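Local coordinates for protein serine-pyruvate aminotransferase (AgxT) (Sulfolobus solfataricus, PDB 3ZRQ) that probably transfers amino groups between amino acids such as serine or alanine and keto acids, using bound pyridoxal 5'-phosphate as cofactor, at residues Lys104-Ser109 and Gly117-Glu122; Val131-Val136 and Glu158-Asp163. All coordinates share one frame; numbering follows the deposited sequence.

Contact 1. Residues Lys104-Ser109 and Gly117-Glu122; sequences KVLRPS and GEVEEE
Leu106 and Glu122 meet through different torsions: chi1 of -56° sets CG of Leu106 beside its own backbone N and opposite the carbonyl carbon, and with chi2 extended (173°) CD1 is carried to the helix, while Glu122 has CG anti to its N and a bend at chi2 (68°) that turns the carboxylate toward Lys104. Methyl CD1 of Leu106 lies over the segment 117-122, 3.9 Å from Glu118 O and close to Val119 CA and Glu122 CB. A branched leucine suits this spot, since one methyl can cover backbone and side-chain carbon alike, and Leu81 of the adjoining strand 79-83 touches both Leu106 and Glu122. Val119, turned more toward helix 146-153, offers CG2 to Leu106 CD1 at 4.5 Å. Toward the solvent the side chains of Lys104 and Glu122 cross at a slant, with Lys104 CE 3.8 Å from Glu122 OE2, but Lys104 NZ stays 4.8 Å from that oxygen. Glu122 OE2 is instead hydrogen-bonded to Tyr128 OH. With an alanine here, the Tyr128 hydroxyl would probably lose this partner and the aliphatic part of Lys104 its cover. The contact packs the helix of a beta-alpha-beta crossover (102-106, 116-125, 128-134) on its first strand. Its chemistry is mainly apolar, with the opposite charges of Lys104 and Glu122 probably adding a mild attraction.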
loop_
_atom_site.group_PDB
_atom_site.type_symbol
_atom_site.label_atom_id
_atom_site.label_comp_id
_atom_site.label_asym_id
_atom_site.label_seq_id
_atom_site.Cartn_x
_atom_site.Cartn_y
_atom_site.Cartn_z
ATOM N N LYS A 104 -3.616 9.150 47.433
ATOM C CA LYS A 104 -4.986 9.489 47.815
ATOM C C LYS A 104 -5.783 9.764 46.523
ATOM O O LYS A 104 -5.278 10.430 45.629
ATOM C CB LYS A 104 -4.945 10.740 48.707
ATOM C CG LYS A 104 -6.261 11.433 48.973
ATOM C CD LYS A 104 -7.071 10.749 50.020
ATOM C CE LYS A 104 -8.150 11.705 50.521
ATOM N NZ LYS A 104 -8.848 11.055 51.648
ATOM N N VAL A 105 -7.015 9.261 46.442
ATOM C CA VAL A 105 -7.869 9.420 45.240
ATOM C C VAL A 105 -9.171 10.160 45.612
ATOM O O VAL A 105 -9.830 9.782 46.580
ATOM C CB VAL A 105 -8.280 8.043 44.643
ATOM C CG1 VAL A 105 -9.069 8.234 43.321
ATOM C CG2 VAL A 105 -7.043 7.155 44.382
ATOM N N LEU A 106 -9.531 11.196 44.848
ATOM C CA LEU A 106 -10.871 11.805 44.942
ATOM C C LEU A 106 -11.737 11.272 43.809
ATOM O O LEU A 106 -11.269 11.186 42.655
ATOM C CB LEU A 106 -10.767 13.324 44.810
ATOM C CG LEU A 106 -9.845 14.062 45.785
ATOM C CD1 LEU A 106 -9.767 15.533 45.356
ATOM C CD2 LEU A 106 -10.396 13.913 47.187
ATOM N N ARG A 107 -12.977 10.883 44.127
ATOM C CA ARG A 107 -13.931 10.410 43.119
ATOM C C ARG A 107 -15.284 11.142 43.281
ATOM O O ARG A 107 -15.677 11.487 44.413
ATOM C CB ARG A 107 -14.163 8.899 43.264
ATOM C CG ARG A 107 -12.902 8.045 43.032
ATOM C CD ARG A 107 -13.222 6.566 43.026
ATOM N NE ARG A 107 -12.027 5.797 42.624
ATOM C CZ ARG A 107 -11.091 5.349 43.459
ATOM N NH1 ARG A 107 -11.188 5.540 44.776
ATOM N NH2 ARG A 107 -10.037 4.694 42.969
ATOM N N PRO A 108 -15.981 11.410 42.164
ATOM C CA PRO A 108 -17.314 12.019 42.245
ATOM C C PRO A 108 -18.386 10.948 42.206
ATOM O O PRO A 108 -18.060 9.758 42.221
ATOM C CB PRO A 108 -17.354 12.868 40.984
ATOM C CG PRO A 108 -16.590 12.040 39.957
ATOM C CD PRO A 108 -15.559 11.224 40.758
ATOM N N SER A 109 -19.672 11.342 42.215
ATOM C CA SER A 109 -20.764 10.382 41.980
ATOM C C SER A 109 -20.638 9.810 40.561
ATOM O O SER A 109 -20.024 10.429 39.710
ATOM C CB SER A 109 -22.136 11.047 42.177
ATOM O OG SER A 109 -22.173 11.784 43.394
ATOM N N GLY A 117 -13.172 23.106 43.067
ATOM C CA GLY A 117 -13.243 23.457 44.485
ATOM C C GLY A 117 -12.834 22.337 45.415
ATOM O O GLY A 117 -12.152 22.586 46.408
ATOM N N GLU A 118 -13.274 21.116 45.098
ATOM C CA GLU A 118 -12.976 19.929 45.896
ATOM C C GLU A 118 -11.492 19.520 45.801
ATOM O O GLU A 118 -10.918 19.001 46.775
ATOM C CB GLU A 118 -13.914 18.781 45.501
ATOM C CG GLU A 118 -15.373 19.254 45.460
ATOM C CD GLU A 118 -16.365 18.326 44.738
ATOM O OE1 GLU A 118 -16.066 17.724 43.668
ATOM O OE2 GLU A 118 -17.498 18.232 45.247
ATOM N N VAL A 119 -10.875 19.749 44.640
ATOM C CA VAL A 119 -9.429 19.483 44.473
ATOM C C VAL A 119 -8.632 20.539 45.258
ATOM O O VAL A 119 -7.678 20.217 45.972
ATOM C CB VAL A 119 -8.980 19.480 42.989
ATOM C CG1 VAL A 119 -7.511 18.998 42.840
ATOM C CG2 VAL A 119 -9.916 18.615 42.134
ATOM N N GLU A 120 -9.044 21.797 45.124
ATOM C CA GLU A 120 -8.424 22.920 45.850
ATOM C C GLU A 120 -8.405 22.666 47.351
ATOM O O GLU A 120 -7.371 22.854 48.012
ATOM C CB GLU A 120 -9.186 24.218 45.572
ATOM C CG GLU A 120 -8.565 25.467 46.200
ATOM C CD GLU A 120 -9.357 26.723 45.902
ATOM O OE1 GLU A 120 -10.605 26.674 45.963
ATOM O OE2 GLU A 120 -8.726 27.755 45.584
ATOM N N GLU A 121 -9.549 22.234 47.876
ATOM C CA GLU A 121 -9.707 21.974 49.297
ATOM C C GLU A 121 -8.710 20.900 49.753
ATOM O O GLU A 121 -8.069 21.035 50.805
ATOM C CB GLU A 121 -11.157 21.541 49.554
ATOM C CG GLU A 121 -11.504 21.107 50.973
ATOM C CD GLU A 121 -13.014 21.035 51.193
ATOM O OE1 GLU A 121 -13.713 21.976 50.764
ATOM O OE2 GLU A 121 -13.504 20.047 51.791
ATOM N N GLU A 122 -8.565 19.851 48.945
ATOM C CA GLU A 122 -7.685 18.736 49.299
ATOM C C GLU A 122 -6.210 19.095 49.247
ATOM O O GLU A 122 -5.460 18.669 50.121
ATOM C CB GLU A 122 -7.995 17.494 48.473
ATOM C CG GLU A 122 -7.090 16.289 48.757
ATOM C CD GLU A 122 -7.294 15.681 50.131
ATOM O OE1 GLU A 122 -8.387 15.823 50.710
ATOM O OE2 GLU A 122 -6.351 15.030 50.636
#

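Contact 2. Residues Val131-Val136 and Glu158-Asp163; sequences VALTHV and ELIVVD. With PMP (4'-deoxy-4'-aminopyridoxal-5'-phosphate), chain C.
Ala132 and Val161 fit bump to hollow: the alanine, with no side chain beyond CB, lets a valine methyl come close, CG2 of Val161 lying 3.8 Å from Ala132 CB in the conformer described. There CG2 sits between the backbone N and the carbonyl carbon, on the side of the neighbouring strand. On the face shared by Val131, Leu133, Ile160 and Val162, larger groups interlock. Leu133 CB meets Val162 CG2 at 4.2 Å, its CD1 approaches Ile160 CG2, and the other methyl of Val162, CG1, packs 3.8 Å from His135 CB where the strand 131-134 ends. Helix 146-153 covers this face, touching Val131, Leu133 and Ile160, so branched aliphatic residues suit it. Beneath the side chains runs a parallel ladder of five nearly straight backbone hydrogen bonds, from Val131 N to Leu159 O through to His135 N and Asp163 O (2.8 Å). Beyond Ala132 and Val161, Thr134 and Asp163 lie side by side, and a water joins Thr134 OG1 to Asp163 OD2. The same OD2 lies 2.7 Å from N1 of the cofactor PMP, while OD1 accepts from Val165 N, which fixes the carboxylate's turn. An aspartate at the C-terminal end of a central parallel strand, facing the pyridine nitrogen, is the hallmark of fold-type I pyridoxal-phosphate enzymes, the aminotransferases among them.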
loop_
_atom_site.group_PDB
_atom_site.type_symbol
_atom_site.label_atom_id
_atom_site.label_comp_id
_atom_site.label_asym_id
_atom_site.label_seq_id
_atom_site.Cartn_x
_atom_site.Cartn_y
_atom_site.Cartn_z
ATOM N N VAL A 131 -0.091 15.873 41.416
ATOM C CA VAL A 131 -1.533 15.726 41.197
ATOM C C VAL A 131 -1.793 15.214 39.761
ATOM O O VAL A 131 -1.291 15.773 38.793
ATOM C CB VAL A 131 -2.304 17.057 41.444
ATOM C CG1 VAL A 131 -3.817 16.874 41.150
ATOM C CG2 VAL A 131 -2.117 17.503 42.915
ATOM N N ALA A 132 -2.581 14.159 39.667
ATOM C CA ALA A 132 -2.914 13.531 38.393
ATOM C C ALA A 132 -4.377 13.814 38.060
ATOM O O ALA A 132 -5.295 13.515 38.861
ATOM C CB ALA A 132 -2.664 12.010 38.451
ATOM N N LEU A 133 -4.571 14.353 36.855
ATOM C CA LEU A 133 -5.897 14.644 36.295
ATOM C C LEU A 133 -6.164 13.824 35.014
ATOM O O LEU A 133 -5.206 13.407 34.333
ATOM C CB LEU A 133 -5.937 16.131 35.952
ATOM C CG LEU A 133 -5.592 17.115 37.068
ATOM C CD1 LEU A 133 -5.718 18.532 36.518
ATOM C CD2 LEU A 133 -6.551 16.855 38.232
ATOM N N THR A 134 -7.444 13.564 34.711
ATOM C CA THR A 134 -7.844 12.976 33.418
ATOM C C THR A 134 -8.620 14.028 32.614
ATOM O O THR A 134 -9.675 14.485 33.063
ATOM C CB THR A 134 -8.741 11.752 33.610
ATOM O OG1 THR A 134 -8.189 10.873 34.597
ATOM C CG2 THR A 134 -8.909 10.989 32.296
ATOM N N HIS A 135 -8.141 14.398 31.426
ATOM C CA HIS A 135 -8.819 15.454 30.654
ATOM C C HIS A 135 -10.191 14.936 30.192
ATOM O O HIS A 135 -11.216 15.536 30.485
ATOM C CB HIS A 135 -7.957 15.959 29.486
ATOM C CG HIS A 135 -8.375 17.284 28.933
ATOM N ND1 HIS A 135 -7.603 17.974 28.019
ATOM C CD2 HIS A 135 -9.460 18.066 29.179
ATOM C CE1 HIS A 135 -8.197 19.120 27.714
ATOM N NE2 HIS A 135 -9.324 19.203 28.409
ATOM N N VAL A 136 -10.217 13.795 29.513
ATOM C CA VAL A 136 -11.468 13.168 29.154
ATOM C C VAL A 136 -11.420 11.741 29.667
ATOM O O VAL A 136 -10.497 10.982 29.335
ATOM C CB VAL A 136 -11.714 13.190 27.601
ATOM C CG1 VAL A 136 -12.830 12.205 27.201
ATOM C CG2 VAL A 136 -12.020 14.581 27.110
ATOM N N GLU A 158 3.699 20.461 43.750
ATOM C CA GLU A 158 4.956 20.532 43.003
ATOM C C GLU A 158 4.780 20.215 41.516
ATOM O O GLU A 158 5.358 20.881 40.673
ATOM C CB GLU A 158 5.966 19.555 43.593
ATOM C CG GLU A 158 6.491 19.935 44.969
ATOM C CD GLU A 158 7.563 18.974 45.406
ATOM O OE1 GLU A 158 8.608 18.917 44.709
ATOM O OE2 GLU A 158 7.334 18.242 46.399
ATOM N N LEU A 159 4.016 19.165 41.222
ATOM C CA LEU A 159 3.893 18.633 39.843
ATOM C C LEU A 159 2.435 18.347 39.476
ATOM O O LEU A 159 1.683 17.797 40.287
ATOM C CB LEU A 159 4.700 17.337 39.695
ATOM C CG LEU A 159 6.234 17.406 39.790
ATOM C CD1 LEU A 159 6.876 15.993 39.685
ATOM C CD2 LEU A 159 6.840 18.391 38.757
ATOM N N ILE A 160 2.047 18.708 38.247
ATOM C CA ILE A 160 0.708 18.408 37.747
ATOM C C ILE A 160 0.794 17.639 36.425
ATOM O O ILE A 160 1.438 18.087 35.497
ATOM C CB ILE A 160 -0.153 19.680 37.551
ATOM C CG1 ILE A 160 -0.356 20.424 38.885
ATOM C CG2 ILE A 160 -1.537 19.333 36.978
ATOM C CD1 ILE A 160 -1.010 21.791 38.677
ATOM N N VAL A 161 0.167 16.470 36.388
ATOM C CA VAL A 161 0.123 15.665 35.174
ATOM C C VAL A 161 -1.322 15.484 34.696
ATOM O O VAL A 161 -2.261 15.293 35.512
ATOM C CB VAL A 161 0.859 14.296 35.322
ATOM C CG1 VAL A 161 2.234 14.472 35.993
ATOM C CG2 VAL A 161 0.021 13.274 36.063
ATOM N N VAL A 162 -1.503 15.569 33.369
ATOM C CA VAL A 162 -2.825 15.376 32.778
ATOM C C VAL A 162 -2.780 14.256 31.748
ATOM O O VAL A 162 -1.949 14.280 30.820
ATOM C CB VAL A 162 -3.355 16.668 32.101
ATOM C CG1 VAL A 162 -4.755 16.434 31.487
ATOM C CG2 VAL A 162 -3.369 17.832 33.105
ATOM N N ASP A 163 -3.636 13.264 31.953
ATOM C CA ASP A 163 -3.873 12.234 30.969
ATOM C C ASP A 163 -4.825 12.832 29.906
ATOM O O ASP A 163 -6.041 12.975 30.149
ATOM C CB ASP A 163 -4.432 10.990 31.664
ATOM C CG ASP A 163 -5.043 9.993 30.705
ATOM O OD1 ASP A 163 -5.004 10.198 29.462
ATOM O OD2 ASP A 163 -5.597 8.990 31.204
HETATM N N1 PMP C . -6.276 7.034 29.519
HETATM C C2 PMP C . -7.479 7.085 28.883
HETATM C C2A PMP C . -8.350 8.281 29.149
HETATM C C3 PMP C . -7.816 6.140 27.909
HETATM O O3 PMP C . -8.951 6.311 27.186
HETATM C C4 PMP C . -6.959 5.041 27.738
HETATM C C4A PMP C . -7.383 3.821 26.967
HETATM N N4A PMP C . -7.839 4.171 25.687
HETATM C C5 PMP C . -5.737 4.997 28.429
HETATM C C6 PMP C . -5.412 5.999 29.330
HETATM C C5A PMP C . -4.705 3.894 28.223
HETATM O O4P PMP C . -4.204 4.015 26.896
HETATM P P PMP C . -3.587 2.717 26.165
HETATM O O1P PMP C . -4.673 1.682 25.967
HETATM O O2P PMP C . -2.472 2.156 27.030
HETATM O O3P PMP C . -3.056 3.240 24.857
HETATM O O HOH W 1 -6.431 9.009 33.796
HETATM O O HOH W 2 -8.064 11.975 28.307
#

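How the contacts relate
Followed from the N terminus, the chain reaches contact 1 at strand 102-106, one of the two edge strands of the seven-stranded sheet within this chain, after strand 79-83 has been laid down beside it; it then turns and returns as helix 116-125, and contact 1 closes that short connection. The helix leads directly into strand 128-134, which enters the sheet's interior, with strand 79-83 between it and 102-106. The chain then passes through helix 146-153 and comes back as strand 157-163, and contact 2 closes this larger loop. The two contacts are in series, neither nesting nor crossing, with centres 13 Å apart. Contact 1 ties the sheet's edge to a surface helix; contact 2 joins neighbouring central strands beside the cofactor.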